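Local structure of sulfur oxidation protein soxB (Thermus thermophilus, 2WDD) at residues V366-R374 with P402-I410; V469-D479 with P546-N554. The protein is a dimanganese thiosulfohydrolase of the sulfur oxidation pathway that hydrolyses the sulfur-sulfur bond of a cysteine S-thiosulfonate, releasing sulfate. One frame throughout, in Å; residues are numbered along the deposited sequence. Where two conformers were deposited one is given.

How the contacts relate
The two contacts illustrate how one fold treats a buried pairing of two extended segments beside the metals and an outlying parallel strand pair differently. Contact 1 is buried and lies beside the active site: the W406 side chain is about 5 Å from a manganese ion and about 3 Å from both the H38 side chain and a bound sulfate. Contact 2 is partly exposed and lies away from the metal site. The centres of contact 1 and contact 2 are about 20 Å apart and the nearest atoms of contact 1 and contact 2 about 6 Å apart, without touching. They are nevertheless joined through the fold: strand 398-401, which runs into 402-410, pairs with strand 468-470 at the start of contact 2, and helix 380-392 touches both L371 and F470.

Contact 1 (V366-R374 with P402-I410); sequences VSETLLYKR and PAVRWGTTI
L371 and I410 form a single antiparallel bridge, a hydrogen-bonded pair: L371 N to I410 O and I410 N to L371 O each span 2.9 Å. CA-H...O contacts from L370 CA to I410 O and from T409 CA to L371 O reinforce it. Past this pair the backbones part and a water fills in, accepting from K373 N (2.8 Å) and donating to T408 O (2.7 Å). It also meets T409 OG1, whose other partner is M47 N.

K373 carries the side-chain hydrogen bond across the contact. With CG anti to the backbone N (chi1 168°) and a bend at chi2 (79°), the chain runs past V404 and delivers NZ to P402 O at 2.9 Å, nearly in line with the carbonyl. D382 adds a salt bridge, so the buried ammonium has both a carbonyl and a carboxylate. R405 NE pairs with D465; R374 NH1 also points to D465 and its guanidinium lies on R405, but both are doubtful because the given conformers approach too closely.

Apolar contacts knit the rest. L371 CB meets I410 CB at 3.8 Å, and the L370 CD1 methyl reaches T409 CG2 at 3.5 Å. K373 CE lies 3.9 Å from V404 CG2, a methyl that also sits over the centre of one W406 ring face; this indole lies beside the manganese ligand H38, consistent with a second-shell place.

Y424 of helix 418-425 packs on L371, K373 and I410, helix 380-392 meets L371 and K373, and strand 365-367, which leads into the contact, runs between strands 415-416 and 539-540.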
ATOM      1  N   VAL A 366      -6.427 -10.738  22.807  1.00 13.24           N
ATOM      2  CA  VAL A 366      -6.009 -11.856  21.965  1.00 13.26           C
ATOM      3  C   VAL A 366      -7.048 -12.081  20.872  1.00 16.21           C
ATOM      4  O   VAL A 366      -8.254 -12.095  21.139  1.00 15.57           O
ATOM      5  CB  VAL A 366      -5.792 -13.138  22.793  1.00 17.04           C
ATOM      6  CG1 VAL A 366      -5.629 -14.358  21.872  1.00 16.45           C
ATOM      7  CG2 VAL A 366      -4.580 -12.969  23.687  1.00 17.20           C
ATOM      8  N   SER A 367      -6.586 -12.245  19.636  1.00 12.83           N
ATOM      9  CA  SER A 367      -7.500 -12.549  18.545  1.00 11.99           C
ATOM     10  C   SER A 367      -7.550 -14.056  18.357  1.00 14.48           C
ATOM     11  O   SER A 367      -6.517 -14.705  18.170  1.00 14.83           O
ATOM     12  CB  SER A 367      -7.037 -11.912  17.233  1.00 13.03           C
ATOM     13  OG  SER A 367      -8.007 -12.160  16.236  1.00 15.57           O
ATOM     14  N   GLU A 368      -8.747 -14.615  18.410  1.00 12.82           N
ATOM     15  CA  GLU A 368      -8.895 -16.052  18.262  1.00 12.94           C
ATOM     16  C   GLU A 368      -8.789 -16.529  16.817  1.00 16.72           C
ATOM     17  O   GLU A 368      -8.483 -17.690  16.556  1.00 16.57           O
ATOM     18  CB  GLU A 368     -10.187 -16.516  18.922  1.00 14.51           C
ATOM     19  CG  GLU A 368     -10.151 -16.274  20.421  1.00 18.68           C
ATOM     20  CD  GLU A 368     -11.306 -16.915  21.153  1.00 27.83           C
ATOM     21  OE1 GLU A 368     -12.179 -17.505  20.485  1.00 23.13           O
ATOM     22  OE2 GLU A 368     -11.340 -16.816  22.397  1.00 28.10           O
ATOM     23  N   THR A 369      -9.031 -15.621  15.883  1.00 13.46           N
ATOM     24  CA  THR A 369      -8.987 -15.979  14.475  1.00 13.13           C
ATOM     25  C   THR A 369      -8.228 -14.936  13.659  1.00 13.64           C
ATOM     26  O   THR A 369      -7.833 -13.900  14.169  1.00 13.96           O
ATOM     27  CB  THR A 369     -10.397 -16.200  13.911  1.00 19.46           C
ATOM     28  OG1 THR A 369     -11.122 -14.973  13.981  1.00 20.64           O
ATOM     29  CG2 THR A 369     -11.146 -17.262  14.724  1.00 20.13           C
ATOM     30  N   LEU A 370      -8.021 -15.241  12.381  1.00 10.79           N
ATOM     31  CA  LEU A 370      -7.267 -14.372  11.484  1.00  9.87           C
ATOM     32  C   LEU A 370      -7.918 -13.020  11.266  1.00 12.41           C
ATOM     33  O   LEU A 370      -9.067 -12.950  10.830  1.00 11.82           O
ATOM     34  CB  LEU A 370      -7.178 -15.046  10.117  1.00  9.47           C
ATOM     35  CG  LEU A 370      -6.259 -14.365   9.095  1.00 11.95           C
ATOM     36  CD1 LEU A 370      -4.812 -14.469   9.546  1.00 12.67           C
ATOM     37  CD2 LEU A 370      -6.463 -15.009   7.712  1.00 13.38           C
ATOM     38  N   LEU A 371      -7.163 -11.955  11.510  1.00  9.55           N
ATOM     39  CA  LEU A 371      -7.634 -10.595  11.241  1.00  8.70           C
ATOM     40  C   LEU A 371      -6.810 -10.081  10.052  1.00 10.63           C
ATOM     41  O   LEU A 371      -5.590  -9.925  10.147  1.00  9.29           O
ATOM     42  CB  LEU A 371      -7.419  -9.681  12.457  1.00  8.82           C
ATOM     43  CG  LEU A 371      -8.281 -10.029  13.673  1.00 11.80           C
ATOM     44  CD1 LEU A 371      -7.894  -9.157  14.874  1.00 12.21           C
ATOM     45  CD2 LEU A 371      -9.776  -9.831  13.316  1.00 12.68           C
ATOM     46  N   TYR A 372      -7.476  -9.888   8.917  1.00  8.96           N
ATOM     47  CA  TYR A 372      -6.800  -9.391   7.717  1.00  7.93           C
ATOM     48  C   TYR A 372      -7.506  -8.115   7.275  1.00 10.59           C
ATOM     49  O   TYR A 372      -8.669  -7.884   7.620  1.00  9.67           O
ATOM     50  CB  TYR A 372      -6.800 -10.436   6.586  1.00  8.13           C
ATOM     51  CG  TYR A 372      -8.180 -10.864   6.126  1.00  8.33           C
ATOM     52  CD1 TYR A 372      -8.795 -10.244   5.042  1.00  9.66           C
ATOM     53  CD2 TYR A 372      -8.873 -11.882   6.777  1.00  9.06           C
ATOM     54  CE1 TYR A 372     -10.039 -10.660   4.586  1.00  9.11           C
ATOM     55  CE2 TYR A 372     -10.120 -12.285   6.348  1.00  9.62           C
ATOM     56  CZ  TYR A 372     -10.719 -11.652   5.269  1.00 10.73           C
ATOM     57  OH  TYR A 372     -11.958 -12.055   4.825  1.00 12.08           O
ATOM     58  N   LYS A 373      -6.791  -7.299   6.512  1.00  8.23           N
ATOM     59  CA  LYS A 373      -7.289  -6.004   6.079  1.00  8.39           C
ATOM     60  C   LYS A 373      -7.595  -5.861   4.594  1.00  9.79           C
ATOM     61  O   LYS A 373      -8.587  -5.241   4.215  1.00  9.99           O
ATOM     62  CB  LYS A 373      -6.253  -4.928   6.443  1.00 10.23           C
ATOM     63  CG  LYS A 373      -6.514  -3.562   5.800  1.00 11.58           C
ATOM     64  CD  LYS A 373      -7.605  -2.819   6.567  1.00 10.37           C
ATOM     65  CE  LYS A 373      -8.017  -1.512   5.880  1.00 11.77           C
ATOM     66  NZ  LYS A 373      -8.784  -0.651   6.836  1.00  9.91           N
ATOM     67  N   ARG A 374      -6.727  -6.390   3.740  1.00  8.66           N
ATOM     68  CA  ARG A 374      -6.884  -6.197   2.304  0.50  8.07           C
ATOM     69  C   ARG A 374      -7.954  -7.034   1.624  1.00 10.05           C
ATOM     70  O   ARG A 374      -8.044  -8.240   1.850  1.00  9.58           O
ATOM     71  CB  ARG A 374      -5.544  -6.358   1.588  0.50  8.85           C
ATOM     72  CG  ARG A 374      -4.509  -5.305   1.964  0.50 14.14           C
ATOM     73  CD  ARG A 374      -3.834  -4.739   0.725  0.50 21.78           C
ATOM     74  NE  ARG A 374      -4.802  -4.423  -0.321  0.50 20.96           N
ATOM     75  CZ  ARG A 374      -4.606  -4.656  -1.616  0.50 30.47           C
ATOM     76  NH1 ARG A 374      -5.542  -4.333  -2.494  0.50 23.47           N
ATOM     77  NH2 ARG A 374      -3.466  -5.186  -2.036  0.50 19.47           N
ATOM     78  N   PRO A 402     -12.160   2.969   6.181  1.00  8.42           N
ATOM     79  CA  PRO A 402     -11.386   3.293   4.978  1.00  9.03           C
ATOM     80  C   PRO A 402     -10.680   2.063   4.420  1.00 11.24           C
ATOM     81  O   PRO A 402      -9.955   1.354   5.135  1.00 10.63           O
ATOM     82  CB  PRO A 402     -10.365   4.313   5.492  1.00 10.79           C
ATOM     83  CG  PRO A 402     -10.138   3.911   6.936  1.00 13.49           C
ATOM     84  CD  PRO A 402     -11.481   3.389   7.423  1.00 10.33           C
ATOM     85  N   ALA A 403     -10.855   1.851   3.122  1.00  9.86           N
ATOM     86  CA  ALA A 403     -10.275   0.703   2.453  1.00  9.32           C
ATOM     87  C   ALA A 403      -8.850   0.945   1.982  1.00 13.47           C
ATOM     88  O   ALA A 403      -8.534   0.724   0.812  1.00 13.81           O
ATOM     89  CB  ALA A 403     -11.158   0.275   1.290  1.00 11.10           C
ATOM     90  N   VAL A 404      -7.990   1.374   2.898  1.00  9.52           N
ATOM     91  CA  VAL A 404      -6.583   1.575   2.570  1.00  8.93           C
ATOM     92  C   VAL A 404      -5.930   0.214   2.349  1.00 11.46           C
ATOM     93  O   VAL A 404      -6.411  -0.814   2.843  1.00 11.66           O
ATOM     94  CB  VAL A 404      -5.839   2.379   3.647  1.00 11.73           C
ATOM     95  CG1 VAL A 404      -6.355   3.810   3.714  1.00 11.09           C
ATOM     96  CG2 VAL A 404      -5.888   1.678   5.021  1.00 11.19           C
ATOM     97  N   ARG A 405      -4.828   0.214   1.604  1.00  8.77           N
ATOM     98  CA  ARG A 405      -4.141  -1.052   1.354  0.70  8.47           C
ATOM     99  C   ARG A 405      -3.001  -1.331   2.320  1.00 10.11           C
ATOM    100  O   ARG A 405      -2.384  -2.389   2.260  1.00 10.19           O
ATOM    101  CB  ARG A 405      -3.718  -1.209  -0.112  0.70 10.16           C
ATOM    102  CG  ARG A 405      -4.904  -1.557  -1.016  0.70  9.10           C
ATOM    103  CD  ARG A 405      -4.531  -1.770  -2.478  0.70  8.80           C
ATOM    104  NE  ARG A 405      -5.735  -2.053  -3.253  0.70 10.17           N
ATOM    105  CZ  ARG A 405      -5.736  -2.479  -4.509  0.70 14.73           C
ATOM    106  NH1 ARG A 405      -6.890  -2.716  -5.119  0.70 10.84           N
ATOM    107  NH2 ARG A 405      -4.590  -2.645  -5.157  0.70 11.37           N
ATOM    108  N   TRP A 406      -2.745  -0.402   3.247  1.00  8.51           N
ATOM    109  CA  TRP A 406      -1.735  -0.642   4.274  1.00  8.22           C
ATOM    110  C   TRP A 406      -2.378  -1.269   5.527  1.00  9.94           C
ATOM    111  O   TRP A 406      -3.593  -1.199   5.727  1.00  9.12           O
ATOM    112  CB  TRP A 406      -0.978   0.630   4.652  1.00  7.69           C
ATOM    113  CG  TRP A 406      -1.804   1.875   4.834  1.00  8.26           C
ATOM    114  CD1 TRP A 406      -2.080   2.818   3.876  1.00 10.72           C
ATOM    115  CD2 TRP A 406      -2.253   2.435   6.081  1.00  8.36           C
ATOM    116  NE1 TRP A 406      -2.721   3.898   4.440  1.00 10.23           N
ATOM    117  CE2 TRP A 406      -2.835   3.692   5.793  1.00 10.86           C
ATOM    118  CE3 TRP A 406      -2.227   1.992   7.407  1.00  9.18           C
ATOM    119  CZ2 TRP A 406      -3.403   4.498   6.786  1.00 10.58           C
ATOM    120  CZ3 TRP A 406      -2.797   2.783   8.387  1.00 10.79           C
ATOM    121  CH2 TRP A 406      -3.372   4.029   8.071  1.00 11.24           C
ATOM    122  N   GLY A 407      -1.560  -1.921   6.345  1.00  8.25           N
ATOM    123  CA  GLY A 407      -2.076  -2.610   7.511  1.00  8.50           C
ATOM    124  C   GLY A 407      -1.175  -3.780   7.869  1.00 11.35           C
ATOM    125  O   GLY A 407       0.016  -3.794   7.553  1.00 11.51           O
ATOM    126  N   THR A 408      -1.750  -4.769   8.544  1.00  8.98           N
ATOM    127  CA  THR A 408      -0.990  -5.924   8.995  1.00  7.96           C
ATOM    128  C   THR A 408      -1.987  -7.061   9.150  1.00 10.02           C
ATOM    129  O   THR A 408      -3.189  -6.866   8.942  1.00 10.09           O
ATOM    130  CB  THR A 408      -0.229  -5.565  10.292  1.00 10.53           C
ATOM    131  OG1 THR A 408       0.745  -6.568  10.598  1.00 10.28           O
ATOM    132  CG2 THR A 408      -1.191  -5.421  11.456  1.00  8.12           C
ATOM    133  N   THR A 409      -1.505  -8.245   9.494  1.00  8.67           N
ATOM    134  CA  THR A 409      -2.382  -9.396   9.634  1.00  8.48           C
ATOM    135  C   THR A 409      -2.129 -10.057  10.988  1.00 11.18           C
ATOM    136  O   THR A 409      -0.990 -10.355  11.316  1.00 10.85           O
ATOM    137  CB  THR A 409      -2.130 -10.405   8.482  1.00 12.58           C
ATOM    138  OG1 THR A 409      -2.286  -9.753   7.212  1.00 10.33           O
ATOM    139  CG2 THR A 409      -3.093 -11.571   8.569  1.00 11.67           C
ATOM    140  N   ILE A 410      -3.189 -10.288  11.758  1.00  9.52           N
ATOM    141  CA  ILE A 410      -3.073 -10.931  13.078  1.00 10.37           C
ATOM    142  C   ILE A 410      -3.453 -12.399  12.954  1.00 11.18           C
ATOM    143  O   ILE A 410      -4.526 -12.733  12.463  1.00 10.92           O
ATOM    144  CB  ILE A 410      -3.994 -10.241  14.102  1.00 12.97           C
ATOM    145  CG1 ILE A 410      -3.797  -8.729  14.058  1.00 14.17           C
ATOM    146  CG2 ILE A 410      -3.741 -10.785  15.508  1.00 13.10           C
ATOM    147  CD1 ILE A 410      -2.396  -8.329  14.356  1.00 15.00           C
TER
HETATM  148  O   HOH W   1      -4.077  -7.920   6.585  1.00 13.75           O

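Contact 2 (V469-D479 with P546-N554); sequences VFGLRYVLDPD and PNVKVIGRN
N547 and Y474 both hold CG between the backbone N and carbonyl carbon (chi1 62° and 70°), which turns the N547 amide to L472 and lays the Y474 ring against V548. N547 ND2 reaches L472 O at 2.8 Å, the acceptor lying in the amide plane but the donor above the carbonyl plane; a water joins ND2 to V469 N. In one of two V548 conformers, CG1 makes a CH-pi contact over the ring face, 3.7 Å from the Y474 centroid.

Strands 472-476 and 548-550 pair in parallel, their axes 11° apart, joined by four backbone bonds from Y474 N to N547 O through I551 N to L476 O. V475, on the face opposite Y474 with K549, meets I551 CD1 through CG1 at 3.7 Å.

At the far end R553 NH1 and NH2 both donate to D479 OD2 (3.1 and 3.0 Å) in an end-on salt bridge, from the same face of the carboxylate, while P478 CG covers one guanidinium face. Replacing R553 by a leucine would probably leave the D479 carboxylate without its cationic mate and A54 O without its donor. Charge thus joins D479 to R553, while hydrogen bonds from R553 NH2 to A54 O and K56 N to D479 OD1 tie the pair to the 54-56 loop.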
ATOM      1  N   VAL A 469     -18.664  -1.043   5.178  1.00 10.80           N
ATOM      2  CA  VAL A 469     -19.743  -0.444   5.950  1.00  9.98           C
ATOM      3  C   VAL A 469     -20.397  -1.449   6.876  1.00 13.14           C
ATOM      4  O   VAL A 469     -21.238  -2.248   6.465  1.00 13.29           O
ATOM      5  CB  VAL A 469     -20.780   0.249   5.057  1.00 13.31           C
ATOM      6  CG1 VAL A 469     -21.647   1.167   5.911  1.00 13.09           C
ATOM      7  CG2 VAL A 469     -20.087   1.035   3.939  1.00 12.94           C
ATOM      8  N   PHE A 470     -19.959  -1.431   8.121  1.00 10.43           N
ATOM      9  CA  PHE A 470     -20.498  -2.357   9.103  1.00 11.10           C
ATOM     10  C   PHE A 470     -21.878  -1.873   9.512  1.00 13.50           C
ATOM     11  O   PHE A 470     -22.049  -0.697   9.848  1.00 13.35           O
ATOM     12  CB  PHE A 470     -19.586  -2.422  10.319  1.00 13.00           C
ATOM     13  CG  PHE A 470     -19.985  -3.472  11.307  1.00 13.69           C
ATOM     14  CD1 PHE A 470     -20.001  -4.815  10.951  1.00 15.17           C
ATOM     15  CD2 PHE A 470     -20.358  -3.115  12.587  1.00 15.57           C
ATOM     16  CE1 PHE A 470     -20.396  -5.777  11.858  1.00 15.96           C
ATOM     17  CE2 PHE A 470     -20.744  -4.084  13.505  1.00 17.93           C
ATOM     18  CZ  PHE A 470     -20.764  -5.405  13.141  1.00 15.20           C
ATOM     19  N   GLY A 471     -22.862  -2.769   9.470  1.00 11.53           N
ATOM     20  CA  GLY A 471     -24.241  -2.429   9.796  1.00 12.75           C
ATOM     21  C   GLY A 471     -25.130  -2.419   8.565  1.00 16.58           C
ATOM     22  O   GLY A 471     -26.347  -2.262   8.649  1.00 15.65           O
ATOM     23  N   LEU A 472     -24.511  -2.604   7.410  1.00 13.78           N
ATOM     24  CA  LEU A 472     -25.216  -2.592   6.145  1.00 14.28           C
ATOM     25  C   LEU A 472     -24.864  -3.845   5.341  1.00 14.06           C
ATOM     26  O   LEU A 472     -23.821  -4.477   5.567  1.00 12.34           O
ATOM     27  CB  LEU A 472     -24.770  -1.319   5.390  1.00 15.86           C
ATOM     28  CG  LEU A 472     -24.988  -1.084   3.904  1.00 21.19           C
ATOM     29  CD1 LEU A 472     -24.973   0.418   3.649  1.00 21.43           C
ATOM     30  CD2 LEU A 472     -23.895  -1.772   3.116  1.00 20.29           C
ATOM     31  N   ARG A 473     -25.761  -4.209   4.432  1.00 11.02           N
ATOM     32  CA  ARG A 473     -25.570  -5.331   3.517  0.50 11.10           C
ATOM     33  C   ARG A 473     -26.031  -4.843   2.145  1.00 14.79           C
ATOM     34  O   ARG A 473     -26.954  -4.026   2.055  1.00 13.96           O
ATOM     35  CB  ARG A 473     -26.413  -6.539   3.944  0.50 11.78           C
ATOM     36  CG  ARG A 473     -25.744  -7.428   4.974  0.50 13.79           C
ATOM     37  CD  ARG A 473     -26.710  -8.456   5.552  0.50 20.87           C
ATOM     38  NE  ARG A 473     -27.245  -9.363   4.540  0.50 28.12           N
ATOM     39  CZ  ARG A 473     -26.814 -10.606   4.343  0.50 42.06           C
ATOM     40  NH1 ARG A 473     -25.822 -11.093   5.078  0.50 30.29           N
ATOM     41  NH2 ARG A 473     -27.371 -11.365   3.406  0.50 26.85           N
ATOM     42  N   TYR A 474     -25.384  -5.306   1.084  1.00 11.93           N
ATOM     43  CA  TYR A 474     -25.772  -4.888  -0.254  1.00 12.00           C
ATOM     44  C   TYR A 474     -25.333  -5.879  -1.313  1.00 14.44           C
ATOM     45  O   TYR A 474     -24.594  -6.830  -1.030  1.00 12.98           O
ATOM     46  CB  TYR A 474     -25.243  -3.475  -0.580  1.00 12.73           C
ATOM     47  CG  TYR A 474     -23.734  -3.352  -0.767  1.00 13.63           C
ATOM     48  CD1 TYR A 474     -23.183  -3.191  -2.034  1.00 14.55           C
ATOM     49  CD2 TYR A 474     -22.876  -3.270   0.331  1.00 14.90           C
ATOM     50  CE1 TYR A 474     -21.813  -3.012  -2.216  1.00 15.10           C
ATOM     51  CE2 TYR A 474     -21.502  -3.101   0.160  1.00 15.92           C
ATOM     52  CZ  TYR A 474     -20.973  -2.987  -1.114  1.00 19.99           C
ATOM     53  OH  TYR A 474     -19.602  -2.849  -1.278  1.00 18.16           O
ATOM     54  N   VAL A 475     -25.859  -5.688  -2.516  1.00 12.94           N
ATOM     55  CA  VAL A 475     -25.508  -6.502  -3.662  1.00 13.38           C
ATOM     56  C   VAL A 475     -24.725  -5.590  -4.586  1.00 16.04           C
ATOM     57  O   VAL A 475     -25.118  -4.438  -4.819  1.00 14.90           O
ATOM     58  CB  VAL A 475     -26.757  -7.061  -4.377  1.00 17.96           C
ATOM     59  CG1 VAL A 475     -26.360  -7.785  -5.645  1.00 18.56           C
ATOM     60  CG2 VAL A 475     -27.525  -7.992  -3.454  1.00 18.11           C
ATOM     61  N   LEU A 476     -23.590  -6.088  -5.063  1.00 13.28           N
ATOM     62  CA  LEU A 476     -22.739  -5.326  -5.956  1.00 12.64           C
ATOM     63  C   LEU A 476     -22.689  -6.043  -7.285  1.00 15.87           C
ATOM     64  O   LEU A 476     -22.481  -7.254  -7.326  1.00 14.51           O
ATOM     65  CB  LEU A 476     -21.315  -5.260  -5.401  1.00 12.27           C
ATOM     66  CG  LEU A 476     -20.282  -4.625  -6.333  1.00 15.75           C
ATOM     67  CD1 LEU A 476     -20.513  -3.111  -6.410  1.00 16.02           C
ATOM     68  CD2 LEU A 476     -18.852  -4.950  -5.872  1.00 17.55           C
ATOM     69  N   ASP A 477     -22.859  -5.290  -8.368  1.00 12.55           N
ATOM     70  CA  ASP A 477     -22.713  -5.840  -9.710  1.00 11.93           C
ATOM     71  C   ASP A 477     -21.675  -4.989 -10.412  1.00 14.66           C
ATOM     72  O   ASP A 477     -21.986  -3.928 -10.943  1.00 13.87           O
ATOM     73  CB  ASP A 477     -24.023  -5.815 -10.506  1.00 14.14           C
ATOM     74  CG  ASP A 477     -23.864  -6.439 -11.886  1.00 20.79           C
ATOM     75  OD1 ASP A 477     -22.711  -6.718 -12.284  1.00 22.56           O
ATOM     76  OD2 ASP A 477     -24.881  -6.642 -12.580  1.00 28.33           O
ATOM     77  N   PRO A 478     -20.411  -5.417 -10.376  1.00 11.85           N
ATOM     78  CA  PRO A 478     -19.329  -4.635 -10.966  1.00 11.98           C
ATOM     79  C   PRO A 478     -19.517  -4.308 -12.448  1.00 16.38           C
ATOM     80  O   PRO A 478     -19.020  -3.286 -12.932  1.00 17.68           O
ATOM     81  CB  PRO A 478     -18.091  -5.514 -10.749  1.00 14.03           C
ATOM     82  CG  PRO A 478     -18.617  -6.884 -10.572  1.00 18.63           C
ATOM     83  CD  PRO A 478     -19.957  -6.736  -9.904  1.00 13.79           C
ATOM     84  N   ASP A 479     -20.256  -5.153 -13.160  1.00 13.82           N
ATOM     85  CA  ASP A 479     -20.455  -4.962 -14.592  1.00 13.43           C
ATOM     86  C   ASP A 479     -21.668  -4.111 -14.968  1.00 18.93           C
ATOM     87  O   ASP A 479     -21.883  -3.830 -16.149  1.00 18.67           O
ATOM     88  CB  ASP A 479     -20.517  -6.311 -15.303  1.00 14.24           C
ATOM     89  CG  ASP A 479     -19.229  -7.100 -15.156  1.00 18.15           C
ATOM     90  OD1 ASP A 479     -18.168  -6.561 -15.528  1.00 19.56           O
ATOM     91  OD2 ASP A 479     -19.295  -8.259 -14.700  1.00 22.50           O
ATOM     92  N   PRO A 546     -19.022 -11.901   5.205  1.00 14.04           N
ATOM     93  CA  PRO A 546     -19.153 -10.822   4.217  1.00 13.97           C
ATOM     94  C   PRO A 546     -20.563 -10.276   4.140  1.00 16.09           C
ATOM     95  O   PRO A 546     -21.541 -11.021   4.206  1.00 15.45           O
ATOM     96  CB  PRO A 546     -18.774 -11.488   2.893  1.00 16.05           C
ATOM     97  CG  PRO A 546     -18.059 -12.735   3.255  1.00 20.25           C
ATOM     98  CD  PRO A 546     -18.553 -13.162   4.608  1.00 15.95           C
ATOM     99  N   ASN A 547     -20.658  -8.968   3.961  1.00 13.13           N
ATOM    100  CA  ASN A 547     -21.956  -8.306   3.905  1.00 13.05           C
ATOM    101  C   ASN A 547     -22.308  -7.894   2.481  1.00 16.13           C
ATOM    102  O   ASN A 547     -23.202  -7.078   2.268  1.00 14.87           O
ATOM    103  CB  ASN A 547     -21.923  -7.061   4.778  1.00 13.05           C
ATOM    104  CG  ASN A 547     -20.893  -6.055   4.306  1.00 18.33           C
ATOM    105  OD1 ASN A 547     -19.804  -6.424   3.839  1.00 14.29           O
ATOM    106  ND2 ASN A 547     -21.243  -4.772   4.392  1.00 14.35           N
ATOM    107  N   VAL A 548     -21.601  -8.454   1.510  1.00 15.10           N
ATOM    108  CA  VAL A 548     -21.835  -8.118   0.113  0.50 15.15           C
ATOM    109  C   VAL A 548     -21.944  -9.363  -0.751  1.00 20.01           C
ATOM    110  O   VAL A 548     -21.171 -10.303  -0.595  1.00 21.73           O
ATOM    111  CB  VAL A 548     -20.734  -7.180  -0.445  0.50 18.40           C
ATOM    112  CG1 VAL A 548     -21.181  -6.553  -1.762  0.50 18.08           C
ATOM    113  CG2 VAL A 548     -20.370  -6.100   0.567  0.50 17.92           C
ATOM    114  N   LYS A 549     -22.896  -9.339  -1.671  1.00 15.79           N
ATOM    115  CA  LYS A 549     -23.086 -10.410  -2.641  0.50 15.55           C
ATOM    116  C   LYS A 549     -22.619  -9.820  -3.971  1.00 18.06           C
ATOM    117  O   LYS A 549     -23.047  -8.726  -4.344  1.00 18.19           O
ATOM    118  CB  LYS A 549     -24.571 -10.776  -2.707  0.50 18.02           C
ATOM    119  CG  LYS A 549     -24.978 -11.649  -3.883  0.50 31.01           C
ATOM    120  CD  LYS A 549     -26.398 -12.179  -3.696  0.50 40.85           C
ATOM    121  CE  LYS A 549     -27.231 -12.028  -4.963  0.50 49.89           C
ATOM    122  NZ  LYS A 549     -28.634 -12.503  -4.776  0.50 55.47           N
ATOM    123  N   VAL A 550     -21.716 -10.507  -4.659  1.00 12.90           N
ATOM    124  CA  VAL A 550     -21.168 -10.012  -5.908  1.00 11.89           C
ATOM    125  C   VAL A 550     -21.714 -10.725  -7.134  1.00 16.55           C
ATOM    126  O   VAL A 550     -21.421 -11.896  -7.371  1.00 16.38           O
ATOM    127  CB  VAL A 550     -19.633 -10.072  -5.905  1.00 15.20           C
ATOM    128  CG1 VAL A 550     -19.065  -9.356  -7.129  1.00 14.25           C
ATOM    129  CG2 VAL A 550     -19.071  -9.485  -4.610  1.00 15.29           C
ATOM    130  N   ILE A 551     -22.475  -9.997  -7.940  1.00 13.18           N
ATOM    131  CA  ILE A 551     -23.042 -10.584  -9.140  1.00 12.92           C
ATOM    132  C   ILE A 551     -21.918 -10.925 -10.104  1.00 16.10           C
ATOM    133  O   ILE A 551     -21.035 -10.100 -10.354  1.00 14.96           O
ATOM    134  CB  ILE A 551     -24.034  -9.609  -9.828  1.00 15.91           C
ATOM    135  CG1 ILE A 551     -25.148  -9.197  -8.868  1.00 16.79           C
ATOM    136  CG2 ILE A 551     -24.606 -10.247 -11.106  1.00 15.38           C
ATOM    137  CD1 ILE A 551     -25.888 -10.372  -8.248  1.00 19.08           C
ATOM    138  N   GLY A 552     -21.979 -12.124 -10.680  1.00 15.16           N
ATOM    139  CA  GLY A 552     -21.040 -12.554 -11.696  1.00 15.16           C
ATOM    140  C   GLY A 552     -19.659 -12.976 -11.232  1.00 17.42           C
ATOM    141  O   GLY A 552     -18.773 -13.202 -12.054  1.00 17.53           O
ATOM    142  N   ARG A 553     -19.464 -13.072  -9.919  1.00 14.03           N
ATOM    143  CA  ARG A 553     -18.161 -13.484  -9.382  1.00 13.88           C
ATOM    144  C   ARG A 553     -18.352 -14.385  -8.181  1.00 15.87           C
ATOM    145  O   ARG A 553     -19.349 -14.282  -7.475  1.00 15.08           O
ATOM    146  CB  ARG A 553     -17.354 -12.264  -8.899  1.00 13.41           C
ATOM    147  CG  ARG A 553     -17.230 -11.119  -9.878  1.00 15.52           C
ATOM    148  CD  ARG A 553     -16.222 -11.421 -10.965  1.00 18.27           C
ATOM    149  NE  ARG A 553     -16.012 -10.224 -11.764  1.00 16.36           N
ATOM    150  CZ  ARG A 553     -16.879  -9.777 -12.666  1.00 27.06           C
ATOM    151  NH1 ARG A 553     -17.991 -10.458 -12.909  1.00 20.71           N
ATOM    152  NH2 ARG A 553     -16.632  -8.653 -13.322  1.00 16.42           N
ATOM    153  N   ASN A 554     -17.340 -15.196  -7.896  1.00 13.86           N
ATOM    154  CA  ASN A 554     -17.332 -15.989  -6.682  1.00 13.65           C
ATOM    155  C   ASN A 554     -16.563 -15.153  -5.662  1.00 15.17           C
ATOM    156  O   ASN A 554     -15.413 -14.792  -5.893  1.00 15.70           O
ATOM    157  CB  ASN A 554     -16.584 -17.292  -6.920  1.00 14.83           C
ATOM    158  CG  ASN A 554     -17.438 -18.306  -7.635  1.00 24.95           C
ATOM    159  OD1 ASN A 554     -18.657 -18.329  -7.451  1.00 19.98           O
ATOM    160  ND2 ASN A 554     -16.826 -19.083  -8.519  1.00 21.34           N
TER
HETATM  161  O   HOH W   2     -19.394  -2.882   3.178  1.00 17.53           O
HETATM  162  O   HOH W   3     -21.285  -9.334 -13.429  1.00 34.52           O